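Local coordinates for DisA protein (Sorangium cellulosum, PDB 6CCA) that probably catalyses S-adenosylmethionine-dependent carbon methylation, including gem-dimethylation, on the polyketide assembly line that makes disorazol, at residues Gly99-Leu104 and Ala348-Gly353; Ala311-Arg316 and Leu356-Ala361. All blocks are in the same frame, centred on the assembly; numbering follows the deposited sequence.

Interaction 1: residues Gly99-Leu104 and Ala348-Gly353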
loop_
_atom_site.group_PDB
_atom_site.type_symbol
_atom_site.label_atom_id
_atom_site.label_comp_id
_atom_site.label_asym_id
_atom_site.label_seq_id
_atom_site.Cartn_x
_atom_site.Cartn_y
_atom_site.Cartn_z
ATOM N N GLY A 99 -22.047 -8.431 6.695
ATOM C CA GLY A 99 -22.360 -8.024 5.365
ATOM C C GLY A 99 -21.215 -7.316 4.673
ATOM O O GLY A 99 -20.949 -7.600 3.507
ATOM N N ARG A 100 -20.520 -6.400 5.365
ATOM C CA ARG A 100 -19.474 -5.624 4.693
ATOM C C ARG A 100 -18.286 -6.527 4.246
ATOM O O ARG A 100 -17.445 -6.102 3.418
ATOM C CB ARG A 100 -18.966 -4.476 5.560
ATOM C CG ARG A 100 -18.123 -4.934 6.734
ATOM C CD ARG A 100 -17.228 -3.846 7.312
ATOM N NE ARG A 100 -17.563 -3.580 8.702
ATOM C CZ ARG A 100 -17.215 -2.473 9.359
ATOM N NH1 ARG A 100 -16.500 -1.512 8.762
ATOM N NH2 ARG A 100 -17.586 -2.318 10.626
ATOM N N PHE A 101 -18.237 -7.741 4.795
ATOM C CA PHE A 101 -17.290 -8.815 4.366
ATOM C C PHE A 101 -17.740 -9.923 3.388
ATOM O O PHE A 101 -17.071 -10.975 3.244
ATOM C CB PHE A 101 -16.695 -9.449 5.645
ATOM C CG PHE A 101 -15.890 -8.481 6.455
ATOM C CD1 PHE A 101 -14.990 -7.601 5.820
ATOM C CD2 PHE A 101 -16.024 -8.423 7.815
ATOM C CE1 PHE A 101 -14.227 -6.707 6.547
ATOM C CE2 PHE A 101 -15.268 -7.539 8.556
ATOM C CZ PHE A 101 -14.357 -6.682 7.927
ATOM N N GLY A 102 -18.828 -9.688 2.670
ATOM C CA GLY A 102 -19.186 -10.554 1.595
ATOM C C GLY A 102 -18.095 -10.817 0.583
ATOM O O GLY A 102 -17.837 -11.985 0.237
ATOM N N ARG A 103 -17.488 -9.741 0.049
ATOM C CA ARG A 103 -16.481 -9.877 -0.994
ATOM C C ARG A 103 -15.168 -10.436 -0.313
ATOM O O ARG A 103 -14.529 -11.294 -0.884
ATOM C CB ARG A 103 -16.182 -8.544 -1.712
ATOM C CG ARG A 103 -17.292 -8.051 -2.628
ATOM C CD ARG A 103 -17.018 -6.651 -3.154
ATOM N NE ARG A 103 -17.208 -5.669 -2.092
ATOM C CZ ARG A 103 -16.940 -4.371 -2.195
ATOM N NH1 ARG A 103 -16.433 -3.862 -3.313
ATOM N NH2 ARG A 103 -17.136 -3.602 -1.147
ATOM N N LEU A 104 -14.845 -10.019 0.901
ATOM C CA LEU A 104 -13.664 -10.656 1.560
ATOM C C LEU A 104 -13.880 -12.212 1.648
ATOM O O LEU A 104 -13.021 -13.008 1.345
ATOM C CB LEU A 104 -13.455 -10.084 2.959
ATOM C CG LEU A 104 -12.249 -10.668 3.761
ATOM C CD1 LEU A 104 -10.969 -10.655 2.979
ATOM C CD2 LEU A 104 -12.137 -9.957 5.105
ATOM N N ALA A 348 -4.940 -6.232 5.635
ATOM C CA ALA A 348 -5.471 -5.000 4.985
ATOM C C ALA A 348 -6.878 -5.221 4.448
ATOM O O ALA A 348 -7.710 -4.327 4.460
ATOM C CB ALA A 348 -4.514 -4.558 3.874
ATOM N N GLY A 349 -7.209 -6.461 4.054
ATOM C CA GLY A 349 -8.590 -6.813 3.605
ATOM C C GLY A 349 -9.745 -6.655 4.561
ATOM O O GLY A 349 -10.950 -6.756 4.184
ATOM N N LEU A 350 -9.401 -6.496 5.845
ATOM C CA LEU A 350 -10.369 -6.258 6.855
ATOM C C LEU A 350 -10.738 -4.754 6.916
ATOM O O LEU A 350 -11.688 -4.423 7.586
ATOM C CB LEU A 350 -9.841 -6.666 8.241
ATOM C CG LEU A 350 -9.600 -8.162 8.424
ATOM C CD1 LEU A 350 -8.713 -8.395 9.623
ATOM C CD2 LEU A 350 -10.906 -8.909 8.542
ATOM N N LEU A 351 -10.034 -3.889 6.204
ATOM C CA LEU A 351 -10.218 -2.407 6.362
ATOM C C LEU A 351 -11.067 -1.829 5.246
ATOM O O LEU A 351 -11.055 -2.328 4.113
ATOM C CB LEU A 351 -8.858 -1.707 6.345
ATOM C CG LEU A 351 -7.919 -1.978 7.523
ATOM C CD1 LEU A 351 -6.510 -1.396 7.295
ATOM C CD2 LEU A 351 -8.552 -1.472 8.796
ATOM N N ASP A 352 -11.795 -0.765 5.553
ATOM C CA ASP A 352 -12.694 -0.149 4.564
ATOM C C ASP A 352 -11.970 0.352 3.345
ATOM O O ASP A 352 -12.472 0.248 2.237
ATOM C CB ASP A 352 -13.416 1.037 5.211
ATOM C CG ASP A 352 -14.457 0.626 6.264
ATOM O OD1 ASP A 352 -14.726 -0.548 6.485
ATOM O OD2 ASP A 352 -15.019 1.526 6.892
ATOM N N GLY A 353 -10.773 0.905 3.554
ATOM C CA GLY A 353 -9.956 1.456 2.461
ATOM C C GLY A 353 -9.651 0.452 1.361
ATOM O O GLY A 353 -9.538 0.821 0.177
#
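Arg100 reaches across to Asp352 at the exposed margin of this contact, where NH1 lies 3.0 Å from OD1 in a salt bridge. The carboxylate oxygen meets the edge of the guanidinium near its plane, and the two flat groups are turned 34° apart. The N-H points off line, with 134° at the hydrogen, so the hydrogen bond within the pair is weak. A chi1 of 72° folds CG of Arg100 back over the main chain and lays that methylene over one face of the next residue's ring, 4.0 Å above the plane. Phe101, the N-cap residue of helix 102-114, uses the edge of its ring instead to cross the contact. Its CZ comes 3.5 Å from Leu350 O, which sits near the ring plane, and 4.2 Å from Leu350 CD2. A turn further on, Leu104 drives CD2 against the same methyl, 3.8 Å from Leu350 CD2, and to 3.5 Å from Gly349 O. That carbonyl is hydrogen-bonded by Trp355 NE1, while Leu350 continues onto Tyr165 and Leu168 of helix 165-169. The start of helix 102-114 is thus joined to the loop after helix 342-346 by a buried aliphatic and aromatic patch. The chemistry implies dispersion forces and carbonyl oxygens facing C-H groups inside, with a single, probably solvent-screened ion pair at the exposed edge of the contact.

Interaction 2: residues Ala311-Arg316 and Leu356-Ala361; sequences ATKNLR and LFEDAA
Lys313, with the most surface buried here, lies across Leu356 and alongside Glu358. Its CG packs 3.9 Å from Leu356 CG, the two side chains crossing at a slant, and its CD runs 3.6 Å from Glu358 OE2. Lysine and glutamate point the same way, yet NZ stays 4.7 Å from OE2, so any attraction between the charges is probably long-range. Beneath them the backbones are tied together: Glu358 N donates to Lys313 O at 2.9 Å. Leu356 spreads its branches, CD2 resting 3.8 Å from Thr312 CA while CD1 faces the lysine chain. Asp359 does a different job. With chi1 at 54° its carboxylate turns to the start of helix 315-325. There Leu315 N donates to the syn side of OD2 at 2.9 Å, nearly straight at 170° although 31° out of the carboxylate plane. A water accepts from Arg316 N and donates to the same OD2 at 2.7 Å; the N-cap residue Asn314 takes Ser317 N through OD1. OD1 of Asp359 is held by a salt bridge from Arg363, which also bonds Thr312 O. The first three amide N-H groups of the helix are thus satisfied from three sources, and its positive end, together with Arg363, probably stabilises the aspartate's negative charge.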
loop_
_atom_site.group_PDB
_atom_site.type_symbol
_atom_site.label_atom_id
_atom_site.label_comp_id
_atom_site.label_asym_id
_atom_site.label_seq_id
_atom_site.Cartn_x
_atom_site.Cartn_y
_atom_site.Cartn_z
ATOM N N ALA A 311 -6.473 3.800 -2.223
ATOM C CA ALA A 311 -7.688 3.851 -1.347
ATOM C C ALA A 311 -8.619 4.931 -1.765
ATOM O O ALA A 311 -8.757 5.939 -1.073
ATOM C CB ALA A 311 -7.324 4.016 0.120
ATOM N N THR A 312 -9.260 4.721 -2.906
ATOM C CA THR A 312 -10.103 5.721 -3.506
ATOM C C THR A 312 -11.180 5.020 -4.313
ATOM O O THR A 312 -10.989 3.904 -4.791
ATOM C CB THR A 312 -9.273 6.651 -4.439
ATOM O OG1 THR A 312 -10.157 7.636 -5.007
ATOM C CG2 THR A 312 -8.640 5.871 -5.584
ATOM N N LYS A 313 -12.297 5.689 -4.531
ATOM C CA LYS A 313 -13.389 5.104 -5.276
ATOM C C LYS A 313 -13.164 5.019 -6.740
ATOM O O LYS A 313 -13.558 4.052 -7.374
ATOM C CB LYS A 313 -14.664 5.934 -5.048
ATOM C CG LYS A 313 -15.210 5.719 -3.673
ATOM C CD LYS A 313 -16.558 6.381 -3.478
ATOM C CE LYS A 313 -16.984 6.183 -2.024
ATOM N NZ LYS A 313 -17.815 7.319 -1.552
ATOM N N ASN A 314 -12.538 6.060 -7.284
ATOM C CA ASN A 314 -12.226 6.146 -8.667
ATOM C C ASN A 314 -10.797 6.616 -8.926
ATOM O O ASN A 314 -10.470 7.771 -8.728
ATOM C CB ASN A 314 -13.174 7.128 -9.363
ATOM C CG ASN A 314 -13.026 7.045 -10.856
ATOM O OD1 ASN A 314 -12.122 7.616 -11.450
ATOM N ND2 ASN A 314 -13.852 6.209 -11.469
ATOM N N LEU A 315 -9.956 5.700 -9.371
ATOM C CA LEU A 315 -8.537 5.960 -9.516
ATOM C C LEU A 315 -8.241 7.046 -10.549
ATOM O O LEU A 315 -7.427 7.925 -10.301
ATOM C CB LEU A 315 -7.794 4.630 -9.785
ATOM C CG LEU A 315 -6.274 4.627 -9.588
ATOM C CD1 LEU A 315 -5.931 5.239 -8.208
ATOM C CD2 LEU A 315 -5.704 3.220 -9.757
ATOM N N ARG A 316 -8.889 6.968 -11.707
ATOM C CA ARG A 316 -8.654 7.931 -12.779
ATOM C C ARG A 316 -8.965 9.355 -12.327
ATOM O O ARG A 316 -8.243 10.296 -12.656
ATOM C CB ARG A 316 -9.490 7.576 -14.011
ATOM C CG ARG A 316 -8.988 6.360 -14.771
ATOM C CD ARG A 316 -9.829 6.098 -16.010
ATOM N NE ARG A 316 -9.566 4.781 -16.582
ATOM C CZ ARG A 316 -8.606 4.530 -17.466
ATOM N NH1 ARG A 316 -7.813 5.507 -17.884
ATOM N NH2 ARG A 316 -8.439 3.299 -17.934
ATOM N N LEU A 356 -12.889 0.133 -0.982
ATOM C CA LEU A 356 -13.539 1.433 -1.327
ATOM C C LEU A 356 -13.776 1.511 -2.809
ATOM O O LEU A 356 -14.724 2.120 -3.263
ATOM C CB LEU A 356 -12.652 2.592 -0.798
ATOM C CG LEU A 356 -13.297 3.991 -0.713
ATOM C CD1 LEU A 356 -14.428 4.082 0.314
ATOM C CD2 LEU A 356 -12.226 5.014 -0.392
ATOM N N PHE A 357 -12.903 0.884 -3.591
ATOM C CA PHE A 357 -12.940 0.987 -5.026
ATOM C C PHE A 357 -14.299 0.665 -5.671
ATOM O O PHE A 357 -14.929 -0.323 -5.316
ATOM C CB PHE A 357 -11.825 0.156 -5.693
ATOM C CG PHE A 357 -11.953 -1.316 -5.485
ATOM C CD1 PHE A 357 -11.520 -1.912 -4.296
ATOM C CD2 PHE A 357 -12.529 -2.118 -6.466
ATOM C CE1 PHE A 357 -11.649 -3.295 -4.103
ATOM C CE2 PHE A 357 -12.666 -3.486 -6.267
ATOM C CZ PHE A 357 -12.227 -4.080 -5.080
ATOM N N GLU A 358 -14.666 1.470 -6.665
ATOM C CA GLU A 358 -15.877 1.384 -7.478
ATOM C C GLU A 358 -15.583 1.188 -8.963
ATOM O O GLU A 358 -16.484 1.267 -9.803
ATOM C CB GLU A 358 -16.707 2.656 -7.259
ATOM C CG GLU A 358 -17.301 2.578 -5.861
ATOM C CD GLU A 358 -18.298 3.659 -5.536
ATOM O OE1 GLU A 358 -18.554 4.483 -6.425
ATOM O OE2 GLU A 358 -18.773 3.670 -4.369
ATOM N N ASP A 359 -14.323 0.909 -9.268
ATOM C CA ASP A 359 -13.786 0.708 -10.598
ATOM C C ASP A 359 -12.967 -0.563 -10.535
ATOM O O ASP A 359 -11.771 -0.576 -10.832
ATOM C CB ASP A 359 -12.915 1.905 -11.079
ATOM C CG ASP A 359 -11.774 2.272 -10.090
ATOM O OD1 ASP A 359 -11.727 1.667 -8.998
ATOM O OD2 ASP A 359 -10.958 3.184 -10.380
ATOM N N ALA A 360 -13.634 -1.691 -10.297
ATOM C CA ALA A 360 -12.965 -2.989 -10.242
ATOM C C ALA A 360 -12.166 -3.365 -11.417
ATOM O O ALA A 360 -11.138 -3.994 -11.239
ATOM C CB ALA A 360 -13.989 -4.102 -9.933
ATOM N N ALA A 361 -12.593 -3.021 -12.644
ATOM C CA ALA A 361 -11.834 -3.401 -13.828
ATOM C C ALA A 361 -10.501 -2.715 -13.931
ATOM O O ALA A 361 -9.680 -3.131 -14.728
ATOM C CB ALA A 361 -12.587 -3.069 -15.113
HETATM O O HOH W 1 -10.824 4.758 -12.515
#

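Interactions 1 and 2 show how one connection can serve two parts of a fold. Segments 348-353 and 356-361 follow each other in the loop between helices 342-346 and 372-381; the first meets the start of helix 102-114, the second the start of helix 315-325, which links parallel strands 300-306 and 330-337 of the methyltransferase sheet. Along the chain the segments alternate, and the contact centres lie about 14 Å apart. They meet directly where Gly353 O packs 3.9 Å from Ala311 CB. Interaction 1 is largely apolar and buried; interaction 2 sets aliphatic packing beside hydrogen bonds at a helix start. Residues 311-314 follow a core strand, the region that in class I methyltransferases commonly borders the active site.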